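Local coordinates for protein GRMZM2G135359 pseudokinase (Zea mays, PDB 6CPY) that is a receptor-like pseudokinase whose kinase-fold domain, the part present here, may bind ATP but probably has little or no kinase activity, at residues A[92-104]-A[156-169]. Sequence-based numbering, arbitrary orientation.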
ATOM      1  N   ILE A  92      -5.441   7.363  12.064  1.00 28.25           N
ATOM      2  CA  ILE A  92      -4.252   8.184  12.259  1.00 28.09           C
ATOM      3  C   ILE A  92      -3.364   7.635  13.382  1.00 29.95           C
ATOM      4  O   ILE A  92      -2.148   7.540  13.226  1.00 30.26           O
ATOM      5  CB  ILE A  92      -4.618   9.655  12.530  1.00 28.08           C
ATOM      6  CG1 ILE A  92      -5.137  10.297  11.235  1.00 27.91           C
ATOM      7  CG2 ILE A  92      -3.417  10.407  13.100  1.00 28.23           C
ATOM      8  CD1 ILE A  92      -5.880  11.596  11.424  1.00 28.62           C
ATOM      9  N   THR A  93      -3.979   7.270  14.503  1.00 31.96           N
ATOM     10  CA  THR A  93      -3.242   6.714  15.631  1.00 33.98           C
ATOM     11  C   THR A  93      -2.490   5.454  15.222  1.00 33.19           C
ATOM     12  O   THR A  93      -1.306   5.332  15.500  1.00 34.43           O
ATOM     13  CB  THR A  93      -4.188   6.416  16.814  1.00 35.59           C
ATOM     14  OG1 THR A  93      -4.750   7.649  17.271  1.00 36.73           O
ATOM     15  CG2 THR A  93      -3.439   5.734  17.961  1.00 36.70           C
ATOM     16  N   ASN A  94      -3.168   4.552  14.524  1.00 35.42           N
ATOM     17  CA  ASN A  94      -2.547   3.305  14.081  1.00 37.34           C
ATOM     18  C   ASN A  94      -1.428   3.497  13.047  1.00 37.12           C
ATOM     19  O   ASN A  94      -0.370   2.888  13.172  1.00 37.10           O
ATOM     20  CB  ASN A  94      -3.614   2.331  13.586  1.00 40.69           C
ATOM     21  CG  ASN A  94      -4.433   1.748  14.730  1.00 45.31           C
ATOM     22  OD1 ASN A  94      -5.660   1.695  14.671  1.00 45.80           O
ATOM     23  ND2 ASN A  94      -3.744   1.322  15.787  1.00 48.35           N
ATOM     24  N   LEU A  95      -1.634   4.361  12.052  1.00 34.63           N
ATOM     25  CA  LEU A  95      -0.556   4.658  11.096  1.00 35.15           C
ATOM     26  C   LEU A  95       0.591   5.463  11.698  1.00 34.48           C
ATOM     27  O   LEU A  95       1.711   5.403  11.198  1.00 37.80           O
ATOM     28  CB  LEU A  95      -1.100   5.350   9.837  1.00 34.04           C
ATOM     29  CG  LEU A  95      -2.107   4.519   9.040  1.00 36.14           C
ATOM     30  CD1 LEU A  95      -2.512   5.235   7.758  1.00 36.22           C
ATOM     31  CD2 LEU A  95      -1.558   3.131   8.728  1.00 39.00           C
ATOM     32  N   SER A  96       0.346   6.198  12.781  1.00 36.33           N
ATOM     33  CA  SER A  96       1.432   6.928  13.442  1.00 38.77           C
ATOM     34  C   SER A  96       2.516   5.980  13.991  1.00 40.81           C
ATOM     35  O   SER A  96       3.650   6.397  14.181  1.00 41.53           O
ATOM     36  CB  SER A  96       0.898   7.803  14.576  1.00 40.58           C
ATOM     37  OG  SER A  96       0.479   6.999  15.662  1.00 43.61           O
ATOM     38  N   LYS A  97       2.165   4.716  14.230  1.00 44.82           N
ATOM     39  CA  LYS A  97       3.121   3.713  14.720  1.00 49.47           C
ATOM     40  C   LYS A  97       3.873   2.980  13.602  1.00 52.62           C
ATOM     41  O   LYS A  97       4.682   2.092  13.882  1.00 54.71           O
ATOM     42  CB  LYS A  97       2.410   2.686  15.609  1.00 50.67           C
ATOM     43  CG  LYS A  97       1.670   3.266  16.810  1.00 51.42           C
ATOM     44  CD  LYS A  97       2.470   4.308  17.589  1.00 53.78           C
ATOM     45  CE  LYS A  97       3.794   3.787  18.137  1.00 55.45           C
ATOM     46  NZ  LYS A  97       3.643   3.011  19.402  1.00 57.14           N
ATOM     47  N   VAL A  98       3.606   3.334  12.345  1.00 52.64           N
ATOM     48  CA  VAL A  98       4.361   2.795  11.218  1.00 48.90           C
ATOM     49  C   VAL A  98       5.276   3.880  10.663  1.00 48.39           C
ATOM     50  O   VAL A  98       4.846   5.004  10.372  1.00 49.05           O
ATOM     51  CB  VAL A  98       3.439   2.281  10.100  1.00 48.66           C
ATOM     52  CG1 VAL A  98       4.247   1.578   9.015  1.00 46.94           C
ATOM     53  CG2 VAL A  98       2.374   1.350  10.666  1.00 48.34           C
ATOM     54  N   SER A  99       6.552   3.545  10.551  1.00 46.04           N
ATOM     55  CA  SER A  99       7.509   4.375   9.861  1.00 43.68           C
ATOM     56  C   SER A  99       8.452   3.443   9.113  1.00 42.00           C
ATOM     57  O   SER A  99       9.608   3.273   9.506  1.00 45.36           O
ATOM     58  CB  SER A  99       8.290   5.249  10.834  1.00 45.31           C
ATOM     59  OG  SER A  99       9.242   6.025  10.126  1.00 46.99           O
ATOM     60  N   HIS A 100       7.955   2.827   8.045  1.00 35.93           N
ATOM     61  CA  HIS A 100       8.780   1.872   7.300  1.00 32.03           C
ATOM     62  C   HIS A 100       9.180   2.451   5.957  1.00 30.68           C
ATOM     63  O   HIS A 100       8.382   3.133   5.290  1.00 27.48           O
ATOM     64  CB  HIS A 100       8.062   0.539   7.135  1.00 32.09           C
ATOM     65  CG  HIS A 100       8.985  -0.591   6.784  1.00 32.04           C
ATOM     66  ND1 HIS A 100       9.408  -0.833   5.496  1.00 31.11           N
ATOM     67  CD2 HIS A 100       9.593  -1.521   7.561  1.00 32.77           C
ATOM     68  CE1 HIS A 100      10.227  -1.871   5.489  1.00 32.76           C
ATOM     69  NE2 HIS A 100      10.359  -2.306   6.730  1.00 31.33           N
ATOM     70  N   LYS A 101      10.418   2.173   5.553  1.00 30.03           N
ATOM     71  CA  LYS A 101      10.932   2.613   4.262  1.00 31.31           C
ATOM     72  C   LYS A 101      10.026   2.209   3.093  1.00 29.08           C
ATOM     73  O   LYS A 101       9.940   2.921   2.101  1.00 28.51           O
ATOM     74  CB  LYS A 101      12.338   2.043   4.059  1.00 35.82           C
ATOM     75  CG  LYS A 101      13.073   2.536   2.831  1.00 39.61           C
ATOM     76  CD  LYS A 101      14.257   1.635   2.511  1.00 41.94           C
ATOM     77  CE  LYS A 101      15.288   1.641   3.629  1.00 43.76           C
ATOM     78  NZ  LYS A 101      16.521   0.912   3.230  1.00 45.40           N
ATOM     79  N   ASN A 102       9.353   1.066   3.216  1.00 27.09           N
ATOM     80  CA  ASN A 102       8.508   0.521   2.153  1.00 25.51           C
ATOM     81  C   ASN A 102       7.019   0.705   2.431  1.00 25.01           C
ATOM     82  O   ASN A 102       6.172   0.022   1.835  1.00 23.12           O
ATOM     83  CB  ASN A 102       8.839  -0.962   1.916  1.00 25.83           C
ATOM     84  CG  ASN A 102      10.258  -1.159   1.431  1.00 26.34           C
ATOM     85  OD1 ASN A 102      11.092  -1.715   2.138  1.00 25.57           O
ATOM     86  ND2 ASN A 102      10.551  -0.651   0.236  1.00 26.34           N
ATOM     87  N   PHE A 103       6.697   1.685   3.284  1.00 22.99           N
ATOM     88  CA  PHE A 103       5.321   2.095   3.500  1.00 23.32           C
ATOM     89  C   PHE A 103       5.186   3.566   3.062  1.00 22.89           C
ATOM     90  O   PHE A 103       6.134   4.334   3.172  1.00 22.58           O
ATOM     91  CB  PHE A 103       4.931   1.944   4.981  1.00 23.67           C
ATOM     92  CG  PHE A 103       3.470   2.185   5.243  1.00 23.86           C
ATOM     93  CD1 PHE A 103       2.514   1.334   4.718  1.00 24.05           C
ATOM     94  CD2 PHE A 103       3.050   3.272   6.008  1.00 24.22           C
ATOM     95  CE1 PHE A 103       1.169   1.547   4.926  1.00 25.13           C
ATOM     96  CE2 PHE A 103       1.703   3.490   6.222  1.00 24.53           C
ATOM     97  CZ  PHE A 103       0.764   2.640   5.680  1.00 25.00           C
ATOM     98  N   MET A 104       4.012   3.921   2.550  1.00 23.30           N
ATOM     99  CA  MET A 104       3.682   5.310   2.242  1.00 22.88           C
ATOM    100  C   MET A 104       3.263   5.985   3.558  1.00 23.41           C
ATOM    101  O   MET A 104       2.085   5.992   3.921  1.00 24.30           O
ATOM    102  CB  MET A 104       2.578   5.358   1.192  1.00 24.75           C
ATOM    103  CG  MET A 104       2.133   6.760   0.804  1.00 26.61           C
ATOM    104  SD  MET A 104       1.231   6.776  -0.772  1.00 31.02           S
ATOM    105  CE  MET A 104       2.597   6.535  -1.860  1.00 29.06           C
ATOM    106  N   TYR A 156       8.939  -6.945   3.015  1.00 27.02           N
ATOM    107  CA  TYR A 156       9.487  -6.343   4.246  1.00 28.13           C
ATOM    108  C   TYR A 156       8.462  -5.445   4.942  1.00 29.54           C
ATOM    109  O   TYR A 156       8.389  -5.438   6.166  1.00 29.25           O
ATOM    110  CB  TYR A 156      10.748  -5.527   3.981  1.00 28.28           C
ATOM    111  CG  TYR A 156      12.009  -6.328   3.707  1.00 28.74           C
ATOM    112  CD1 TYR A 156      12.372  -7.411   4.516  1.00 30.91           C
ATOM    113  CD2 TYR A 156      12.878  -5.958   2.682  1.00 30.34           C
ATOM    114  CE1 TYR A 156      13.539  -8.130   4.270  1.00 32.40           C
ATOM    115  CE2 TYR A 156      14.057  -6.659   2.443  1.00 31.68           C
ATOM    116  CZ  TYR A 156      14.373  -7.752   3.227  1.00 32.64           C
ATOM    117  OH  TYR A 156      15.535  -8.457   2.975  1.00 34.97           O
ATOM    118  N   CYS A 157       7.683  -4.701   4.159  1.00 29.51           N
ATOM    119  CA  CYS A 157       6.604  -3.872   4.721  1.00 29.60           C
ATOM    120  C   CYS A 157       5.536  -4.746   5.381  1.00 29.52           C
ATOM    121  O   CYS A 157       5.159  -4.532   6.550  1.00 28.79           O
ATOM    122  CB  CYS A 157       5.961  -3.005   3.636  1.00 29.32           C
ATOM    123  SG  CYS A 157       4.683  -1.899   4.283  1.00 29.26           S
ATOM    124  N   LEU A 158       5.058  -5.746   4.648  1.00 29.13           N
ATOM    125  CA  LEU A 158       4.007  -6.613   5.174  1.00 30.14           C
ATOM    126  C   LEU A 158       4.451  -7.362   6.439  1.00 30.36           C
ATOM    127  O   LEU A 158       3.643  -7.562   7.360  1.00 32.12           O
ATOM    128  CB  LEU A 158       3.514  -7.594   4.107  1.00 31.73           C
ATOM    129  CG  LEU A 158       2.421  -7.101   3.145  1.00 32.32           C
ATOM    130  CD1 LEU A 158       2.672  -5.698   2.632  1.00 35.15           C
ATOM    131  CD2 LEU A 158       2.270  -8.064   1.983  1.00 32.61           C
ATOM    132  N   GLU A 159       5.712  -7.784   6.472  1.00 31.63           N
ATOM    133  CA  GLU A 159       6.289  -8.448   7.649  1.00 34.18           C
ATOM    134  C   GLU A 159       6.321  -7.472   8.834  1.00 34.42           C
ATOM    135  O   GLU A 159       5.998  -7.838   9.972  1.00 32.65           O
ATOM    136  CB  GLU A 159       7.705  -8.939   7.341  1.00 37.72           C
ATOM    137  CG  GLU A 159       8.419  -9.641   8.499  1.00 41.45           C
ATOM    138  CD  GLU A 159       9.887  -9.927   8.211  1.00 46.76           C
ATOM    139  OE1 GLU A 159      10.537  -9.141   7.481  1.00 49.06           O
ATOM    140  OE2 GLU A 159      10.405 -10.938   8.731  1.00 51.86           O
ATOM    141  N   HIS A 160       6.716  -6.231   8.565  1.00 33.51           N
ATOM    142  CA  HIS A 160       6.776  -5.219   9.613  1.00 35.18           C
ATOM    143  C   HIS A 160       5.380  -4.910  10.152  1.00 35.73           C
ATOM    144  O   HIS A 160       5.186  -4.809  11.368  1.00 36.51           O
ATOM    145  CB  HIS A 160       7.456  -3.945   9.110  1.00 36.79           C
ATOM    146  CG  HIS A 160       7.675  -2.931  10.188  1.00 37.42           C
ATOM    147  ND1 HIS A 160       6.991  -1.736  10.233  1.00 40.45           N
ATOM    148  CD2 HIS A 160       8.464  -2.955  11.286  1.00 38.80           C
ATOM    149  CE1 HIS A 160       7.366  -1.057  11.303  1.00 40.32           C
ATOM    150  NE2 HIS A 160       8.260  -1.774  11.959  1.00 40.56           N
ATOM    151  N   MET A 161       4.426  -4.831   9.261  1.00 36.29           N
ATOM    152  CA  MET A 161       3.051  -4.600   9.583  1.00 41.07           C
ATOM    153  C   MET A 161       2.523  -5.679  10.520  1.00 42.26           C
ATOM    154  O   MET A 161       1.850  -5.389  11.464  1.00 40.97           O
ATOM    155  CB  MET A 161       2.264  -4.672   8.296  1.00 45.71           C
ATOM    156  CG  MET A 161       1.217  -3.645   8.073  1.00 49.47           C
ATOM    157  SD  MET A 161       1.829  -2.384   6.981  1.00 58.06           S
ATOM    158  CE  MET A 161       2.813  -1.525   8.185  1.00 54.53           C
ATOM    159  N   HIS A 162       2.808  -6.923  10.196  1.00 40.60           N
ATOM    160  CA  HIS A 162       2.398  -8.062  11.008  1.00 44.95           C
ATOM    161  C   HIS A 162       3.124  -8.094  12.348  1.00 44.12           C
ATOM    162  O   HIS A 162       2.540  -8.483  13.348  1.00 45.97           O
ATOM    163  CB  HIS A 162       2.647  -9.386  10.279  1.00 45.91           C
ATOM    164  CG  HIS A 162       2.417 -10.587  11.144  1.00 50.43           C
ATOM    165  ND1 HIS A 162       1.160 -11.096  11.388  1.00 52.49           N
ATOM    166  CD2 HIS A 162       3.276 -11.349  11.861  1.00 52.89           C
ATOM    167  CE1 HIS A 162       1.257 -12.136  12.197  1.00 55.24           C
ATOM    168  NE2 HIS A 162       2.531 -12.311  12.498  1.00 54.68           N
ATOM    169  N   GLN A 163       4.399  -7.712  12.352  1.00 45.32           N
ATOM    170  CA  GLN A 163       5.189  -7.631  13.581  1.00 47.19           C
ATOM    171  C   GLN A 163       4.565  -6.628  14.558  1.00 49.87           C
ATOM    172  O   GLN A 163       4.481  -6.888  15.764  1.00 50.06           O
ATOM    173  CB  GLN A 163       6.624  -7.225  13.243  1.00 48.39           C
ATOM    174  CG  GLN A 163       7.639  -7.451  14.350  1.00 51.69           C
ATOM    175  CD  GLN A 163       9.018  -6.906  14.001  1.00 54.61           C
ATOM    176  OE1 GLN A 163       9.170  -6.066  13.106  1.00 57.39           O
ATOM    177  NE2 GLN A 163      10.030  -7.379  14.716  1.00 55.29           N
ATOM    178  N   LEU A 164       4.122  -5.491  14.025  1.00 51.72           N
ATOM    179  CA  LEU A 164       3.455  -4.450  14.817  1.00 55.29           C
ATOM    180  C   LEU A 164       2.038  -4.846  15.227  1.00 57.60           C
ATOM    181  O   LEU A 164       1.525  -4.357  16.233  1.00 59.86           O
ATOM    182  CB  LEU A 164       3.413  -3.120  14.047  1.00 55.76           C
ATOM    183  CG  LEU A 164       4.608  -2.160  14.144  1.00 57.49           C
ATOM    184  CD1 LEU A 164       5.948  -2.860  13.984  1.00 60.35           C
ATOM    185  CD2 LEU A 164       4.478  -1.055  13.104  1.00 57.59           C
ATOM    186  N   GLN A 165       1.411  -5.722  14.445  1.00 59.98           N
ATOM    187  CA  GLN A 165       0.031  -6.143  14.680  1.00 62.04           C
ATOM    188  C   GLN A 165      -0.909  -5.009  14.284  1.00 63.70           C
ATOM    189  O   GLN A 165      -1.663  -4.489  15.107  1.00 65.62           O
ATOM    190  CB  GLN A 165      -0.189  -6.565  16.139  1.00 62.95           C
ATOM    191  N   THR A 166      -0.842  -4.636  13.008  1.00 62.44           N
ATOM    192  CA  THR A 166      -1.665  -3.568  12.444  1.00 61.58           C
ATOM    193  C   THR A 166      -2.054  -3.923  11.000  1.00 62.31           C
ATOM    194  O   THR A 166      -1.713  -3.196  10.062  1.00 63.74           O
ATOM    195  CB  THR A 166      -0.931  -2.206  12.509  1.00 60.51           C
ATOM    196  OG1 THR A 166      -1.622  -1.235  11.712  1.00 61.05           O
ATOM    197  CG2 THR A 166       0.513  -2.323  12.015  1.00 61.22           C
ATOM    198  N   PRO A 167      -2.773  -5.048  10.819  1.00 61.47           N
ATOM    199  CA  PRO A 167      -3.141  -5.527   9.480  1.00 59.05           C
ATOM    200  C   PRO A 167      -4.244  -4.720   8.777  1.00 56.76           C
ATOM    201  O   PRO A 167      -4.353  -4.790   7.549  1.00 54.85           O
ATOM    202  CB  PRO A 167      -3.626  -6.956   9.747  1.00 60.31           C
ATOM    203  CG  PRO A 167      -4.184  -6.895  11.129  1.00 60.68           C
ATOM    204  CD  PRO A 167      -3.262  -5.965  11.872  1.00 61.19           C
ATOM    205  N   ALA A 168      -5.046  -3.967   9.537  1.00 53.64           N
ATOM    206  CA  ALA A 168      -6.130  -3.153   8.967  1.00 50.02           C
ATOM    207  C   ALA A 168      -5.641  -2.261   7.827  1.00 46.68           C
ATOM    208  O   ALA A 168      -6.381  -1.986   6.879  1.00 45.71           O
ATOM    209  CB  ALA A 168      -6.786  -2.308  10.048  1.00 50.33           C
ATOM    210  N   ALA A 169      -4.383  -1.834   7.919  1.00 45.00           N
ATOM    211  CA  ALA A 169      -3.747  -1.018   6.888  1.00 44.64           C
ATOM    212  C   ALA A 169      -3.569  -1.739   5.540  1.00 43.40           C
ATOM    213  O   ALA A 169      -3.299  -1.104   4.528  1.00 40.28           O
ATOM    214  CB  ALA A 169      -2.401  -0.520   7.395  1.00 45.04           C
TER
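His100 drops its ring onto the backbone of helix 144-164, with Cys157 CA over one face. Its CG lies anti to the backbone N (chi1 -162°), which carries the ring toward Tyr156 and His160. CD2 of His100 comes 3.5 Å from CG of His160, over the face of that second ring. The two ring planes are inclined at 40°. At the rim, Asn102 N donates to His100 ND1 at 3.0 Å, tilted 16° from the ring plane, which helps hold the ring's rotation. Replacing His100 by alanine is likely to open a gap over Cys157 and beside His160 and leave Asn102 N without its acceptor.

Val98 is the next bump. Its CG1 meets Met161 CE at 3.5 Å. Its CG2 presses into the hollow formed by Met161 CE (3.8 Å) and Leu164 CD2 (4.0 Å). Met161 bends at chi2 and chi3 to bring its end there. Its sulfur also makes a Met-aromatic contact with Phe103, beside Cys157 SG, which lies 3.9 Å from Phe103 CB. Farther along, Leu95 CD2 touches Ala169 CB.

The contact joins the end of helix 82-96, the kinase αC, and the loop after it to helix 144-164, the αE of the C-lobe, and the chain just beyond. Leu95 also packs on strand 106-112, and Tyr156 touches Arg301 of helix 293-304.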